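Local atomic coordinates of L-2,4-diaminobutyric acid acetyltransferase (Geobacillus sp., PDB entry 6SLL), a protein that catalyses transfer of the acetyl group of acetyl coenzyme A to L-2,4-diaminobutyric acid, a step in the biosynthesis of the chemical chaperone ectoine. Residues D28-W33 with C49-G54; E34-T39 with V88-V93; G118-E123 with I173-N178; V126-M131 with D167-V172. All blocks are in the same frame, centred on the assembly; numbering follows the deposited sequence. Where two conformers were deposited one is given.

Interaction 1. Residues D28-W33 with C49-G54; sequences DGTRVW and CYMLLG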
# COMPACT_ATOMS: atom_id res chain seq x y z
N ASP B 28 4.61 9.19 11.71
CA ASP B 28 3.95 10.23 10.96
C ASP B 28 2.53 9.83 10.43
O ASP B 28 1.86 10.63 9.82
CB ASP B 28 4.79 10.65 9.82
CG ASP B 28 6.06 11.31 10.23
OD1 ASP B 28 6.07 12.20 11.12
OD2 ASP B 28 7.10 10.95 9.63
N GLY B 29 2.19 8.53 10.63
CA GLY B 29 1.01 8.03 9.93
C GLY B 29 -0.26 8.81 10.22
O GLY B 29 -1.00 9.14 9.26
N THR B 30 -0.54 9.13 11.51
CA THR B 30 -1.73 9.91 11.78
C THR B 30 -1.76 11.25 11.14
O THR B 30 -2.76 11.70 10.60
CB THR B 30 -1.97 9.94 13.31
OG1 THR B 30 -2.56 8.68 13.68
CG2 THR B 30 -2.85 11.07 13.71
N ARG B 31 -0.63 12.00 11.25
CA ARG B 31 -0.62 13.35 10.71
C ARG B 31 -0.69 13.35 9.20
O ARG B 31 -1.28 14.24 8.56
CB ARG B 31 0.58 14.14 11.20
CG ARG B 31 0.46 14.54 12.66
CD ARG B 31 1.48 15.61 13.20
NE ARG B 31 2.78 15.29 13.00
CZ ARG B 31 3.73 16.16 12.82
NH1 ARG B 31 3.65 17.51 12.56
NH2 ARG B 31 4.95 15.64 12.74
N VAL B 32 -0.06 12.32 8.58
CA VAL B 32 -0.22 12.17 7.11
C VAL B 32 -1.65 11.86 6.74
O VAL B 32 -2.22 12.43 5.82
CB VAL B 32 0.78 11.08 6.58
CG1 VAL B 32 0.43 10.76 5.14
CG2 VAL B 32 2.18 11.59 6.72
N TRP B 33 -2.30 10.94 7.50
CA TRP B 33 -3.68 10.61 7.29
C TRP B 33 -4.55 11.89 7.35
O TRP B 33 -5.43 12.08 6.52
CB TRP B 33 -4.08 9.55 8.31
CG TRP B 33 -5.54 9.14 8.26
CD1 TRP B 33 -6.11 8.23 7.43
CD2 TRP B 33 -6.61 9.69 9.08
NE1 TRP B 33 -7.45 8.14 7.70
CE2 TRP B 33 -7.78 9.00 8.70
CE3 TRP B 33 -6.62 10.61 10.11
CZ2 TRP B 33 -8.97 9.23 9.32
CZ3 TRP B 33 -7.81 10.82 10.77
CH2 TRP B 33 -8.97 10.17 10.36
N CYS B 49 -2.53 2.29 7.03
CA CYS B 49 -1.86 2.36 5.73
C CYS B 49 -0.73 3.34 5.74
O CYS B 49 0.36 3.07 5.22
CB CYS B 49 -2.89 2.68 4.66
SG CYS B 49 -2.25 2.74 2.97
N TYR B 50 -0.97 4.54 6.26
CA TYR B 50 0.09 5.55 6.27
C TYR B 50 1.18 5.23 7.25
O TYR B 50 2.36 5.60 6.97
CB TYR B 50 -0.55 6.96 6.48
CG TYR B 50 -1.51 7.29 5.36
CD1 TYR B 50 -1.03 7.60 4.10
CD2 TYR B 50 -2.87 7.23 5.54
CE1 TYR B 50 -1.89 7.81 3.04
CE2 TYR B 50 -3.74 7.43 4.47
CZ TYR B 50 -3.25 7.73 3.23
OH TYR B 50 -4.13 7.86 2.19
N MET B 51 0.92 4.51 8.30
CA MET B 51 2.00 3.98 9.15
C MET B 51 2.83 3.00 8.39
O MET B 51 4.08 3.03 8.46
CB MET B 51 1.37 3.29 10.39
CG MET B 51 0.68 4.19 11.28
SD MET B 51 -0.16 3.32 12.64
CE MET B 51 -1.17 4.67 13.22
N LEU B 52 2.21 2.10 7.59
CA LEU B 52 2.97 1.17 6.76
C LEU B 52 3.84 1.85 5.80
O LEU B 52 5.00 1.42 5.55
CB LEU B 52 2.12 0.22 5.97
CG LEU B 52 1.34 -0.78 6.63
CD1 LEU B 52 0.67 -1.70 5.58
CD2 LEU B 52 2.21 -1.66 7.57
N LEU B 53 3.33 2.88 5.13
CA LEU B 53 4.17 3.59 4.20
C LEU B 53 5.34 4.22 4.87
O LEU B 53 6.46 4.15 4.37
CB LEU B 53 3.29 4.64 3.47
CG LEU B 53 2.30 4.08 2.46
CD1 LEU B 53 1.24 5.10 2.10
CD2 LEU B 53 3.00 3.61 1.18
N GLY B 54 5.16 4.82 6.04
CA GLY B 54 6.22 5.38 6.82
C GLY B 54 7.20 4.37 7.34
O GLY B 54 8.32 4.75 7.68
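Y50 turns its CG anti to its own carbonyl carbon (chi1 -61°), which leans the ring toward helix 29-39, and V32 sends CG1 to meet it by setting that methyl anti to its backbone N (chi1 170°). V32 CG1 reaches Y50 CD1 at 3.6 Å, while on the CD2 side of the ring W33 CB lies 3.8 Å from Y50 CD2. The two aromatic rings meet rim to rim, steeply inclined, so this is no stack: Y50 comes to the edge of the indole five-membered ring near CD1. At the first turn of the helix the approach is made by backbone. G29 CA sits 3.9 Å from M51 N, and G29 O is 3.6 Å from Y50 CB; a beta carbon on G29 would collide with M51 CG. The glycine thus permits the two helices, crossing at 120°, to come close here. Beyond the contact, the Y50 hydroxyl is hydrogen-bonded to Q90 and N45, and T30 OG1 to the backbone of M158 of the second subunit. No hydrogen bond joins the two segments, so within this contact the helices probably rely on apolar packing, with the tyrosine's polar end kept for partners nearer the substrate.

Interaction 2. Residues E34-T39 with V88-V93; sequences ELIRDT and VWQVAV. With COA (coenzyme A), chain F; DAB (2,4-diaminobutyric acid), chain G.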
# COMPACT_ATOMS: atom_id res chain seq x y z
N GLU B 34 -4.30 12.68 8.39
CA GLU B 34 -5.06 13.94 8.51
C GLU B 34 -4.88 14.86 7.35
O GLU B 34 -5.85 15.48 6.83
CB GLU B 34 -4.68 14.65 9.82
CG GLU B 34 -5.19 13.89 11.07
CD GLU B 34 -4.74 14.43 12.36
OE1 GLU B 34 -3.71 15.11 12.38
OE2 GLU B 34 -5.41 14.16 13.37
N LEU B 35 -3.62 14.96 6.83
CA LEU B 35 -3.35 15.77 5.62
C LEU B 35 -4.14 15.27 4.43
O LEU B 35 -4.79 16.03 3.72
CB LEU B 35 -1.84 15.78 5.30
CG LEU B 35 -1.43 16.46 4.05
CD1 LEU B 35 -1.39 17.96 4.23
CD2 LEU B 35 -0.03 16.07 3.61
N ILE B 36 -4.11 13.94 4.20
CA ILE B 36 -4.85 13.36 3.08
C ILE B 36 -6.34 13.60 3.27
O ILE B 36 -7.03 14.02 2.32
CB ILE B 36 -4.55 11.88 2.92
CG1 ILE B 36 -3.05 11.58 2.77
CG2 ILE B 36 -5.36 11.25 1.81
CD1 ILE B 36 -2.44 12.25 1.62
N ARG B 37 -6.84 13.36 4.44
CA ARG B 37 -8.27 13.61 4.58
C ARG B 37 -8.68 15.01 4.38
O ARG B 37 -9.74 15.25 3.72
CB ARG B 37 -8.61 13.33 5.95
CG ARG B 37 -10.01 13.75 6.32
CD ARG B 37 -10.32 13.76 7.81
NE ARG B 37 -9.53 14.81 8.43
CZ ARG B 37 -9.18 14.82 9.74
NH1 ARG B 37 -9.58 13.89 10.57
NH2 ARG B 37 -8.35 15.80 10.17
N ASP B 38 -7.87 15.92 4.79
CA ASP B 38 -8.19 17.33 4.57
C ASP B 38 -8.07 17.85 3.15
O ASP B 38 -8.53 18.94 2.84
CB ASP B 38 -7.41 18.14 5.58
CG ASP B 38 -7.93 17.87 7.07
OD1 ASP B 38 -9.09 17.33 7.20
OD2 ASP B 38 -7.07 18.18 7.90
N THR B 39 -7.48 17.10 2.27
CA THR B 39 -7.49 17.62 0.83
C THR B 39 -8.92 17.66 0.24
O THR B 39 -9.23 18.42 -0.65
CB THR B 39 -6.51 16.90 -0.11
OG1 THR B 39 -7.00 15.57 -0.25
CG2 THR B 39 -5.12 16.90 0.62
N VAL B 88 3.94 6.50 -8.31
CA VAL B 88 3.64 7.57 -7.39
C VAL B 88 2.17 7.48 -7.07
O VAL B 88 1.30 7.56 -7.99
CB VAL B 88 4.03 8.94 -7.90
CG1 VAL B 88 3.57 10.01 -6.95
CG2 VAL B 88 5.52 9.00 -8.15
N TRP B 89 1.82 7.22 -5.81
CA TRP B 89 0.48 6.92 -5.35
C TRP B 89 -0.28 8.15 -5.00
O TRP B 89 -1.26 8.49 -5.71
CB TRP B 89 0.57 5.89 -4.23
CG TRP B 89 -0.73 5.39 -3.68
CD1 TRP B 89 -2.02 5.73 -4.04
CD2 TRP B 89 -0.84 4.41 -2.64
NE1 TRP B 89 -2.87 5.03 -3.24
CE2 TRP B 89 -2.19 4.23 -2.37
CE3 TRP B 89 0.09 3.71 -1.92
CZ2 TRP B 89 -2.65 3.33 -1.43
CZ3 TRP B 89 -0.36 2.77 -0.97
CH2 TRP B 89 -1.72 2.63 -0.74
N GLN B 90 0.10 8.89 -3.95
CA GLN B 90 -0.63 10.12 -3.57
C GLN B 90 0.37 11.26 -3.41
O GLN B 90 1.43 11.08 -2.77
CB GLN B 90 -1.43 9.91 -2.26
CG GLN B 90 -2.54 8.90 -2.44
CD GLN B 90 -3.41 8.71 -1.23
OE1 GLN B 90 -2.92 8.42 -0.14
NE2 GLN B 90 -4.70 8.88 -1.40
N VAL B 91 -0.01 12.42 -3.91
CA VAL B 91 0.69 13.67 -3.67
C VAL B 91 -0.27 14.64 -3.05
O VAL B 91 -1.32 14.91 -3.70
CB VAL B 91 1.34 14.23 -4.96
CG1 VAL B 91 2.10 15.48 -4.69
CG2 VAL B 91 2.09 13.22 -5.78
N ALA B 92 0.06 15.21 -1.93
CA ALA B 92 -0.85 16.17 -1.26
C ALA B 92 -0.04 17.33 -0.71
O ALA B 92 1.01 17.09 -0.09
CB ALA B 92 -1.55 15.47 -0.08
N VAL B 93 -0.58 18.54 -0.86
CA VAL B 93 -0.04 19.70 -0.15
C VAL B 93 -1.25 20.36 0.52
O VAL B 93 -2.34 20.53 -0.08
CB VAL B 93 0.69 20.64 -1.13
CG1 VAL B 93 1.04 21.98 -0.49
CG2 VAL B 93 1.95 19.96 -1.68
N1A COA F . -3.45 26.90 -10.57
C2A COA F . -2.57 26.88 -11.58
N3A COA F . -1.42 26.21 -11.65
C4A COA F . -1.14 25.52 -10.51
C5A COA F . -2.01 25.45 -9.43
C6A COA F . -3.22 26.16 -9.45
N6A COA F . -4.09 26.21 -8.48
N7A COA F . -1.38 24.71 -8.43
C8A COA F . -0.24 24.28 -8.95
N9A COA F . -0.09 24.73 -10.22
C1B COA F . 0.97 24.44 -11.07
C2B COA F . 2.22 25.28 -10.77
O2B COA F . 2.18 26.50 -11.42
C3B COA F . 3.29 24.27 -11.17
O3B COA F . 3.29 24.21 -12.66
P3B COA F . 4.44 24.95 -13.53
O7A COA F . 5.63 24.01 -13.19
O8A COA F . 3.87 25.00 -14.95
O9A COA F . 5.02 26.21 -12.71
C4B COA F . 2.70 22.96 -10.74
O4B COA F . 1.30 23.07 -10.84
C5B COA F . 3.28 22.55 -9.39
O5B COA F . 3.05 23.60 -8.42
P1A COA F . 3.40 23.44 -6.87
O1A COA F . 3.32 24.78 -6.27
O2A COA F . 4.62 22.62 -6.68
O3A COA F . 2.11 22.59 -6.41
P2A COA F . 1.49 22.53 -4.93
O4A COA F . 2.56 22.47 -3.91
O5A COA F . 0.47 23.62 -4.79
O6A COA F . 0.79 21.14 -4.93
CBP COA F . -0.95 19.59 -5.54
CCP COA F . 0.03 20.61 -6.05
CDP COA F . -1.57 18.87 -6.78
CEP COA F . -0.25 18.60 -4.69
CAP COA F . -2.03 20.38 -4.73
OAP COA F . -2.76 21.22 -5.65
C9P COA F . -3.01 19.55 -3.97
O9P COA F . -2.71 18.82 -3.00
N8P COA F . -4.28 19.66 -4.44
C7P COA F . -5.42 19.06 -3.96
C6P COA F . -6.72 20.00 -4.20
C5P COA F . -7.24 19.94 -5.59
O5P COA F . -6.42 20.10 -6.56
N4P COA F . -8.44 19.86 -5.79
C3P COA F . -9.06 19.84 -7.18
C2P COA F . -10.72 19.47 -6.96
S1P COA F . -11.47 20.94 -6.36
N DAB G . -7.22 8.98 -6.37
CA DAB G . -6.11 8.02 -6.09
C DAB G . -5.74 8.16 -4.62
O DAB G . -5.04 7.27 -4.17
CB DAB G . -4.90 8.28 -7.00
CG DAB G . -4.16 9.55 -6.74
ND DAB G . -3.01 9.65 -7.69
OXT DAB G . -6.12 9.13 -3.98
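Q90 leaves its strand toward I36, and its side chain can be followed from the strand, past I36, to the substrate. CB starts toward helix 34-39; Q90 CG, beside the backbone N (chi1 -65°), passes close to the carboxylate of the bound diaminobutyric acid, and the extended chain carries the amide onward. There Q90 NE2 donates a nearly straight bond (163°) to the substrate's OXT at 3.0 Å, while I36 CG2 packs 4.0 Å from Q90 NE2. The amide is also gripped from outside: OE1 pairs with the Y50 hydroxyl and NE2 with the carbonyl of D43, which together fix its rotation. A leucine in place of Q90 would probably leave the substrate carboxylate without this donor and cost the Y50 hydroxyl one of its partners. Two residues further along the strand, A92 CB is met by three side chains of the helix: I36 CD1 at 3.7 Å, T39 CG2 at 3.9 Å and L35 CD2 at 4.0 Å. The strand itself supplies backbone to both ligands. W89 O accepts from the substrate's ND at 2.9 Å, and V93 N donates to coenzyme A O9P at 3.0 Å, close to linear (169°). A central strand whose backbone N-H holds the pantetheine, beside the neighbouring parallel strand 121-125, is characteristic of the acetyl-CoA site of GNAT folds.

Interaction 3. Residues G118-E123 with I173-N178; sequences GVRFIE and IGPFFN
I122 and I173 form an antiparallel hydrogen-bonded pair: I173 N donates to I122 O at 2.8 Å, almost straight (173°), and I122 N returns the bond to I173 O at 2.9 Å. Further out, past G174 and the cis peptide before P175, F176 N binds R120 O at 2.8 Å. Side chains pack around these backbone bonds. I122 CD1 touches the edge of the F176 ring at CZ, 3.8 Å away. P175 CA lies over one face of the F121 ring, 4.1 Å from its centroid, a CH-pi contact in which the two side chains run side by side. Trimming F121 to an alanine would probably open a gap beside P175 and leave its CA without the ring face. R120, in one of its two modelled conformers, has CG over the face of F177 and donates NE to F177 O at 2.8 Å, while P175 CB covers one guanidinium face. The next shell positions these groups: D179 makes a salt bridge to R120, F137 and A141 of helix 131-144 pack on I173, and Y140 and K144 on F176. On the other flank, the backbone of 118-123 is bonded to that of E84, L86 and V88. The arrangement is the antiparallel pairing of strands 121-125 and 168-173 within the GNAT sheet, continued past the strand end by G174-N178, with its cis P175 and the rings of F176 and F177.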
# COMPACT_ATOMS: atom_id res chain seq x y z
N GLY B 118 18.28 4.56 -10.50
CA GLY B 118 17.94 3.63 -11.55
C GLY B 118 16.46 3.68 -12.01
O GLY B 118 16.13 2.85 -12.85
N VAL B 119 15.63 4.50 -11.43
CA VAL B 119 14.28 4.58 -11.89
C VAL B 119 14.29 5.17 -13.29
O VAL B 119 14.81 6.27 -13.55
CB VAL B 119 13.45 5.43 -10.95
CG1 VAL B 119 12.11 5.82 -11.59
CG2 VAL B 119 13.20 4.72 -9.63
N ARG B 120 13.69 4.46 -14.22
CA ARG B 120 13.63 4.88 -15.58
C ARG B 120 12.26 5.42 -16.00
O ARG B 120 12.19 6.17 -16.98
CB ARG B 120 14.11 3.75 -16.47
CG ARG B 120 14.71 4.15 -17.81
CD ARG B 120 15.16 2.93 -18.63
NE ARG B 120 15.46 3.42 -19.94
CZ ARG B 120 14.90 3.08 -21.08
NH1 ARG B 120 14.04 1.99 -21.10
NH2 ARG B 120 15.34 3.59 -22.21
N PHE B 121 11.20 5.10 -15.25
CA PHE B 121 9.86 5.60 -15.49
C PHE B 121 9.15 5.96 -14.20
O PHE B 121 9.35 5.19 -13.23
CB PHE B 121 8.99 4.56 -16.24
CG PHE B 121 9.49 4.26 -17.64
CD1 PHE B 121 9.00 4.97 -18.69
CD2 PHE B 121 10.33 3.24 -17.85
CE1 PHE B 121 9.44 4.75 -19.99
CE2 PHE B 121 10.77 2.92 -19.17
CZ PHE B 121 10.32 3.76 -20.21
N ILE B 122 8.31 6.97 -14.23
CA ILE B 122 7.30 7.16 -13.21
C ILE B 122 5.97 6.74 -13.82
O ILE B 122 5.64 7.15 -14.96
CB ILE B 122 7.24 8.59 -12.74
CG1 ILE B 122 8.47 8.95 -11.90
CG2 ILE B 122 5.96 8.89 -12.04
CD1 ILE B 122 8.57 10.45 -11.59
N GLU B 123 5.14 6.05 -13.03
CA GLU B 123 3.72 5.82 -13.27
C GLU B 123 2.89 6.49 -12.25
O GLU B 123 3.31 6.35 -11.05
CB GLU B 123 3.41 4.26 -13.36
CG GLU B 123 3.83 3.62 -14.65
CD GLU B 123 3.58 2.20 -14.79
OE1 GLU B 123 4.10 1.58 -15.77
OE2 GLU B 123 2.87 1.55 -13.94
N ILE B 173 5.75 8.44 -17.43
CA ILE B 173 6.74 9.48 -17.71
C ILE B 173 8.10 8.85 -17.81
O ILE B 173 8.52 8.13 -16.92
CB ILE B 173 6.75 10.51 -16.64
CG1 ILE B 173 5.36 11.23 -16.51
CG2 ILE B 173 7.83 11.56 -16.84
CD1 ILE B 173 5.16 11.94 -15.23
N GLY B 174 8.76 9.04 -18.92
CA GLY B 174 10.02 8.42 -19.20
C GLY B 174 10.17 8.05 -20.62
O GLY B 174 9.28 8.22 -21.42
N PRO B 175 11.38 7.46 -20.97
CA PRO B 175 12.43 7.04 -20.04
C PRO B 175 13.30 8.18 -19.62
O PRO B 175 13.62 9.11 -20.33
CB PRO B 175 13.25 6.10 -20.87
CG PRO B 175 13.03 6.56 -22.32
CD PRO B 175 11.63 7.02 -22.35
N PHE B 176 13.73 8.11 -18.32
CA PHE B 176 14.61 9.15 -17.77
C PHE B 176 16.01 9.06 -18.29
O PHE B 176 16.79 10.01 -18.22
CB PHE B 176 14.63 9.16 -16.24
CG PHE B 176 13.36 9.60 -15.68
CD1 PHE B 176 13.04 10.90 -15.69
CD2 PHE B 176 12.56 8.78 -15.00
CE1 PHE B 176 11.85 11.35 -15.16
CE2 PHE B 176 11.44 9.22 -14.42
CZ PHE B 176 10.96 10.44 -14.55
N PHE B 177 16.42 7.88 -18.79
CA PHE B 177 17.75 7.69 -19.27
C PHE B 177 17.75 6.59 -20.30
O PHE B 177 16.83 5.77 -20.38
CB PHE B 177 18.80 7.42 -18.19
CG PHE B 177 18.57 6.23 -17.34
CD1 PHE B 177 17.73 6.26 -16.22
CD2 PHE B 177 19.14 5.04 -17.56
CE1 PHE B 177 17.45 5.14 -15.43
CE2 PHE B 177 18.86 3.88 -16.81
CZ PHE B 177 18.05 3.98 -15.75
N ASN B 178 18.77 6.55 -21.14
CA ASN B 178 18.91 5.59 -22.27
C ASN B 178 19.23 4.22 -21.78
O ASN B 178 19.76 4.00 -20.71
CB ASN B 178 20.00 6.07 -23.20
CG ASN B 178 19.52 7.20 -24.07
OD1 ASN B 178 19.05 6.99 -25.22
ND2 ASN B 178 19.80 8.43 -23.64

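Interaction 4. Residues V126-M131 with D167-V172; sequences VSPSNM and DEPLFV. With DAB (2,4-diaminobutyric acid), chain G.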
# COMPACT_ATOMS: atom_id res chain seq x y z
N VAL B 126 -3.98 10.22 -12.70
CA VAL B 126 -4.39 11.58 -12.39
C VAL B 126 -5.82 11.80 -12.99
O VAL B 126 -5.93 11.86 -14.23
CB VAL B 126 -3.44 12.63 -12.92
CG1 VAL B 126 -3.90 13.99 -12.37
CG2 VAL B 126 -2.02 12.38 -12.54
N SER B 127 -6.77 12.07 -12.22
CA SER B 127 -8.00 12.17 -12.80
C SER B 127 -8.17 13.46 -13.49
O SER B 127 -7.30 14.43 -13.45
CB SER B 127 -9.02 12.04 -11.69
OG SER B 127 -9.16 10.70 -10.92
N PRO B 128 -9.38 13.60 -14.02
CA PRO B 128 -9.62 14.98 -14.61
C PRO B 128 -9.81 16.17 -13.74
O PRO B 128 -9.39 17.23 -13.94
CB PRO B 128 -10.76 14.76 -15.56
CG PRO B 128 -10.69 13.29 -15.97
CD PRO B 128 -10.17 12.56 -14.69
N SER B 129 -10.37 15.95 -12.56
CA SER B 129 -10.52 17.08 -11.61
C SER B 129 -9.30 17.46 -10.84
O SER B 129 -9.27 18.53 -10.21
CB SER B 129 -11.60 16.86 -10.65
OG SER B 129 -11.17 16.11 -9.63
N ASN B 130 -8.23 16.65 -10.94
CA ASN B 130 -6.98 16.91 -10.23
C ASN B 130 -6.13 17.68 -11.21
O ASN B 130 -5.01 17.28 -11.68
CB ASN B 130 -6.41 15.61 -9.77
CG ASN B 130 -7.07 14.99 -8.59
OD1 ASN B 130 -8.33 14.98 -8.46
ND2 ASN B 130 -6.28 14.24 -7.84
N MET B 131 -6.58 18.89 -11.51
CA MET B 131 -6.06 19.69 -12.52
C MET B 131 -4.52 20.18 -12.22
O MET B 131 -3.58 20.20 -13.05
CB MET B 131 -7.10 20.84 -12.50
CG MET B 131 -8.45 20.44 -13.08
SD MET B 131 -9.76 21.65 -12.87
CE MET B 131 -9.76 21.61 -11.06
N ASP B 167 -12.61 8.66 -13.56
CA ASP B 167 -11.57 7.87 -14.16
C ASP B 167 -10.21 8.26 -13.57
O ASP B 167 -9.93 9.37 -13.20
CB ASP B 167 -11.44 8.13 -15.68
CG ASP B 167 -12.67 7.70 -16.54
OD1 ASP B 167 -13.39 6.85 -16.08
OD2 ASP B 167 -12.85 8.29 -17.60
N GLU B 168 -9.31 7.25 -13.59
CA GLU B 168 -7.91 7.37 -13.09
C GLU B 168 -6.98 6.97 -14.26
O GLU B 168 -6.39 5.89 -14.20
CB GLU B 168 -7.69 6.49 -11.89
CG GLU B 168 -8.40 7.01 -10.65
CD GLU B 168 -7.70 8.11 -9.89
OE1 GLU B 168 -6.57 8.51 -10.27
OE2 GLU B 168 -8.27 8.55 -8.87
N PRO B 169 -6.82 7.79 -15.28
CA PRO B 169 -5.95 7.42 -16.39
C PRO B 169 -4.49 7.35 -15.91
O PRO B 169 -4.05 8.09 -15.02
CB PRO B 169 -6.12 8.54 -17.37
CG PRO B 169 -6.73 9.59 -16.58
CD PRO B 169 -7.46 9.08 -15.48
N LEU B 170 -3.74 6.46 -16.54
CA LEU B 170 -2.32 6.21 -16.20
C LEU B 170 -1.38 7.05 -17.00
O LEU B 170 -1.37 7.00 -18.23
CB LEU B 170 -2.00 4.70 -16.40
CG LEU B 170 -0.64 4.27 -16.02
CD1 LEU B 170 -0.42 4.34 -14.51
CD2 LEU B 170 -0.36 2.87 -16.57
N PHE B 171 -0.58 7.85 -16.30
CA PHE B 171 0.49 8.63 -16.90
C PHE B 171 1.71 7.83 -16.74
O PHE B 171 2.07 7.34 -15.66
CB PHE B 171 0.62 9.98 -16.15
CG PHE B 171 -0.46 10.99 -16.47
CD1 PHE B 171 -1.80 10.74 -16.14
CD2 PHE B 171 -0.15 12.14 -17.12
CE1 PHE B 171 -2.82 11.63 -16.45
CE2 PHE B 171 -1.19 13.07 -17.37
CZ PHE B 171 -2.53 12.71 -17.21
N VAL B 172 2.48 7.70 -17.80
CA VAL B 172 3.80 7.04 -17.86
C VAL B 172 4.82 8.10 -18.28
O VAL B 172 4.73 8.59 -19.46
CB VAL B 172 3.86 5.82 -18.78
CG1 VAL B 172 5.27 5.18 -18.78
CG2 VAL B 172 2.83 4.80 -18.34
N DAB G . -7.22 8.98 -6.37
CA DAB G . -6.11 8.02 -6.09
C DAB G . -5.74 8.16 -4.62
O DAB G . -5.04 7.27 -4.17
CB DAB G . -4.90 8.28 -7.00
CG DAB G . -4.16 9.55 -6.74
ND DAB G . -3.01 9.65 -7.69
OXT DAB G . -6.12 9.13 -3.98
O HOH W 1 -6.11 11.04 -9.41
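E168 OE1 is gripped from two quarters: a bound water donates to it at 2.7 Å, and T125 OG1 is its partner on the neighbouring strand. The same water accepts from S127 N at 3.1 Å and so bridges the two segments. The other carboxylate oxygen, E168 OE2, takes the substrate's amino nitrogen N at 2.7 Å. E168 leaves its backbone pointing away from the loop, and a bend at chi2 (-81°) brings the carboxylate back toward S127 and the ligand. In the conformer of S127 considered here, one of two, OG donates to D167 O at 2.7 Å from a position well out of the carbonyl plane. A second direct bond runs from V126 N to P169 O, 3.2 Å long and nearly in line with the C=O. Apolar groups fill in beside it. V126 stands across the F171 ring with CG2 over one face and CB 3.7 Å from CE1, and P169 CG rests 3.4 Å from V126 O. P128 CD lies against D167 O at the more open end. Next along the loop, N130 is the centre of an inverse gamma turn and the N-cap residue of helix 131-144, R134 of which hydrogen-bonds V126 O. The substrate is also hydrogen-bonded to D43, W89, T125 and Q90, so E168 is one of several residues that bind it. This is the acceptor-substrate site of a GNAT enzyme, built in part from the end of strand 121-125, the start of 168-173 and residues within 85-93, beside the loop before helix 131-144.

Interactions 1 and 2 share helix 29-39 and touch directly, their centres about 11 Å apart; their segments alternate along the chain, so helix 29-39 is tied first to helix 47-56 and then to strand 85-93. Interactions 3 and 4 come later, the segments of interaction 4 both lying between those of interaction 3, with centres about 19 Å apart. Strands 85-93, 121-125 and 168-173 are successive neighbours in one mixed sheet, which carries interactions 2, 3 and 4. Interactions 2 and 4, centres about 15 Å apart, both hold the substrate, whose site is thus assembled from parts distant in sequence; the centres of 1 and 3 are about 27 Å apart, on opposite sides of the chain's centre.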